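Local coordinates for protein splicing factor U2AF 35 kDa subunit (Homo sapiens, PDB 1JMT) that pairs with the large U2AF subunit and helps select the 3' splice site accurately by mediating protein-protein and protein-RNA interactions in pre-mRNA splicing, at residues A[44-49]-A[89-94]. The protein carries 1 engineered substitution. Numbering follows the deposited sequence.
Sequences FTEMEE and NNRWFN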
loop_
_atom_site.group_PDB
_atom_site.type_symbol
_atom_site.label_atom_id
_atom_site.label_comp_id
_atom_site.label_asym_id
_atom_site.label_seq_id
_atom_site.Cartn_x
_atom_site.Cartn_y
_atom_site.Cartn_z
ATOM N N PHE A 44 -5.831 5.126 2.709
ATOM C CA PHE A 44 -6.065 6.545 2.921
ATOM C C PHE A 44 -6.299 6.874 4.399
ATOM O O PHE A 44 -5.617 7.732 4.968
ATOM C CB PHE A 44 -7.274 7.008 2.111
ATOM C CG PHE A 44 -7.559 8.476 2.248
ATOM C CD1 PHE A 44 -6.802 9.414 1.548
ATOM C CD2 PHE A 44 -8.562 8.924 3.100
ATOM C CE1 PHE A 44 -7.043 10.781 1.697
ATOM C CE2 PHE A 44 -8.814 10.293 3.259
ATOM C CZ PHE A 44 -8.054 11.222 2.557
ATOM N N THR A 45 -7.261 6.187 5.013
ATOM C CA THR A 45 -7.594 6.418 6.416
ATOM C C THR A 45 -6.371 6.323 7.318
ATOM O O THR A 45 -6.147 7.185 8.173
ATOM C CB THR A 45 -8.658 5.420 6.904
ATOM O OG1 THR A 45 -9.889 5.675 6.220
ATOM C CG2 THR A 45 -8.877 5.554 8.410
ATOM N N GLU A 46 -5.581 5.276 7.132
ATOM C CA GLU A 46 -4.380 5.110 7.933
ATOM C C GLU A 46 -3.409 6.265 7.680
ATOM O O GLU A 46 -2.804 6.781 8.623
ATOM C CB GLU A 46 -3.712 3.768 7.614
ATOM C CG GLU A 46 -2.458 3.469 8.432
ATOM C CD GLU A 46 -2.713 3.385 9.941
ATOM O OE1 GLU A 46 -3.851 3.085 10.351
ATOM O OE2 GLU A 46 -1.761 3.604 10.718
ATOM N N MET A 47 -3.265 6.686 6.420
ATOM C CA MET A 47 -2.351 7.794 6.101
ATOM C C MET A 47 -2.721 9.054 6.873
ATOM O O MET A 47 -1.852 9.732 7.431
ATOM C CB MET A 47 -2.355 8.120 4.600
ATOM C CG MET A 47 -1.778 7.031 3.698
ATOM S SD MET A 47 -0.079 6.589 4.119
ATOM C CE MET A 47 -0.386 5.137 5.106
ATOM N N GLU A 48 -4.012 9.363 6.911
ATOM C CA GLU A 48 -4.481 10.550 7.616
ATOM C C GLU A 48 -4.507 10.363 9.126
ATOM O O GLU A 48 -4.232 11.286 9.865
ATOM C CB GLU A 48 -5.877 10.952 7.124
ATOM C CG GLU A 48 -5.894 11.412 5.681
ATOM C CD GLU A 48 -6.636 12.722 5.496
ATOM O OE1 GLU A 48 -7.861 12.745 5.742
ATOM O OE2 GLU A 48 -5.993 13.726 5.108
ATOM N N GLU A 49 -4.843 9.163 9.576
ATOM C CA GLU A 49 -4.918 8.879 11.003
ATOM C C GLU A 49 -3.563 8.937 11.707
ATOM O O GLU A 49 -3.429 9.564 12.758
ATOM C CB GLU A 49 -5.557 7.501 11.220
ATOM C CG GLU A 49 -6.753 7.494 12.162
ATOM C CD GLU A 49 -6.366 7.757 13.608
ATOM O OE1 GLU A 49 -5.625 6.930 14.184
ATOM O OE2 GLU A 49 -6.803 8.789 14.166
ATOM N N ASN A 89 8.340 1.824 6.653
ATOM C CA ASN A 89 9.323 0.816 6.324
ATOM C C ASN A 89 9.558 -0.144 7.492
ATOM O O ASN A 89 10.248 -1.151 7.343
ATOM C CB ASN A 89 10.632 1.464 5.862
ATOM C CG ASN A 89 10.625 1.761 4.374
ATOM O OD1 ASN A 89 10.253 0.907 3.574
ATOM N ND2 ASN A 89 11.037 2.964 3.995
ATOM N N ASN A 90 8.971 0.178 8.646
ATOM C CA ASN A 90 9.049 -0.668 9.835
ATOM C C ASN A 90 7.706 -1.365 10.088
ATOM O O ASN A 90 7.444 -1.828 11.201
ATOM C CB ASN A 90 9.410 0.156 11.079
ATOM C CG ASN A 90 10.831 0.680 11.039
ATOM O OD1 ASN A 90 11.740 -0.018 10.603
ATOM N ND2 ASN A 90 11.030 1.908 11.507
ATOM N N ARG A 91 6.853 -1.438 9.067
ATOM C CA ARG A 91 5.546 -2.076 9.247
ATOM C C ARG A 91 5.208 -3.143 8.213
ATOM O O ARG A 91 5.787 -3.196 7.124
ATOM C CB ARG A 91 4.429 -1.024 9.237
ATOM C CG ARG A 91 4.556 0.049 10.297
ATOM C CD ARG A 91 3.431 1.088 10.185
ATOM N NE ARG A 91 2.118 0.528 10.500
ATOM C CZ ARG A 91 0.981 1.213 10.451
ATOM N NH1 ARG A 91 0.988 2.493 10.094
ATOM N NH2 ARG A 91 -0.164 0.621 10.768
ATOM N N TRP A 92 4.256 -3.997 8.576
ATOM C CA TRP A 92 3.785 -5.048 7.688
ATOM C C TRP A 92 2.477 -4.560 7.082
ATOM O O TRP A 92 1.843 -3.640 7.590
ATOM C CB TRP A 92 3.463 -6.337 8.455
ATOM C CG TRP A 92 4.568 -6.941 9.265
ATOM C CD1 TRP A 92 4.607 -7.064 10.625
ATOM C CD2 TRP A 92 5.732 -7.613 8.769
ATOM N NE1 TRP A 92 5.717 -7.779 11.006
ATOM C CE2 TRP A 92 6.429 -8.126 9.888
ATOM C CE3 TRP A 92 6.258 -7.825 7.489
ATOM C CZ2 TRP A 92 7.621 -8.853 9.767
ATOM C CZ3 TRP A 92 7.446 -8.550 7.365
ATOM C CH2 TRP A 92 8.114 -9.051 8.504
ATOM N N PHE A 93 2.078 -5.203 6.000
ATOM C CA PHE A 93 0.815 -4.910 5.349
ATOM C C PHE A 93 0.426 -6.179 4.610
ATOM O O PHE A 93 1.150 -6.635 3.724
ATOM C CB PHE A 93 0.930 -3.756 4.341
ATOM C CG PHE A 93 -0.385 -3.376 3.710
ATOM C CD1 PHE A 93 -1.211 -2.427 4.304
ATOM C CD2 PHE A 93 -0.804 -3.978 2.530
ATOM C CE1 PHE A 93 -2.426 -2.085 3.730
ATOM C CE2 PHE A 93 -2.027 -3.640 1.950
ATOM C CZ PHE A 93 -2.837 -2.694 2.550
ATOM N N ASN A 94 -0.690 -6.775 5.012
ATOM C CA ASN A 94 -1.192 -7.969 4.343
ATOM C C ASN A 94 -0.189 -9.122 4.191
ATOM O O ASN A 94 -0.110 -9.744 3.134
ATOM C CB ASN A 94 -1.734 -7.548 2.970
ATOM C CG ASN A 94 -2.599 -8.611 2.325
ATOM O OD1 ASN A 94 -3.384 -9.280 2.995
ATOM N ND2 ASN A 94 -2.471 -8.755 1.008
#
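E46, near the C-terminal end of helix 22-51, meets R91, just ahead of the short edge strand 92-93, in a salt bridge; the two side chains come from opposite directions, and the nearest CA atoms across the segments, those of E46 and F93, are 11.6 Å apart. Along the helix, F44 packs against strand 54-59, and E46 comes next and makes the contact. Its CG lies anti to the backbone N (chi1 -178°), which sends the chain out from the helix, and a bend at chi2 brings the carboxylate oxygen OE2 to the edge of the guanidinium, near its plane. R91 NH1 donates to E46 OE2 at 3.0 Å in a fairly straight bond (156°), whereas R91 NH2 reaches the same E46 OE2 weakly at 3.4 Å; OE2 is crowded in the model, so its place, and with it the precise length of both bonds, is less sure. One oxygen thus faces both terminal nitrogens, with the carboxylate plane turned 76° from the guanidinium. M47 packs on V73 and F75 of strand 68-75 and, like E46 and F93, touches aromatic parts of the bound peptide. R91 has further partners: NH1 bonds to Y51 OH, and NH2 makes a salt bridge to an acidic side chain of the peptide. With an alanine here in place of the glutamate, R91 would probably lose its acidic mate on the helix and be freer to turn. R91, W92 and F93 form the Arg-X-Phe signature of a U2AF homology motif, an RRM variant that recognises peptides. Here one guanidinium is shared between an acid of its own domain and an acid of the ligand, so E46 probably pre-orients the arginine and partly offsets its charge.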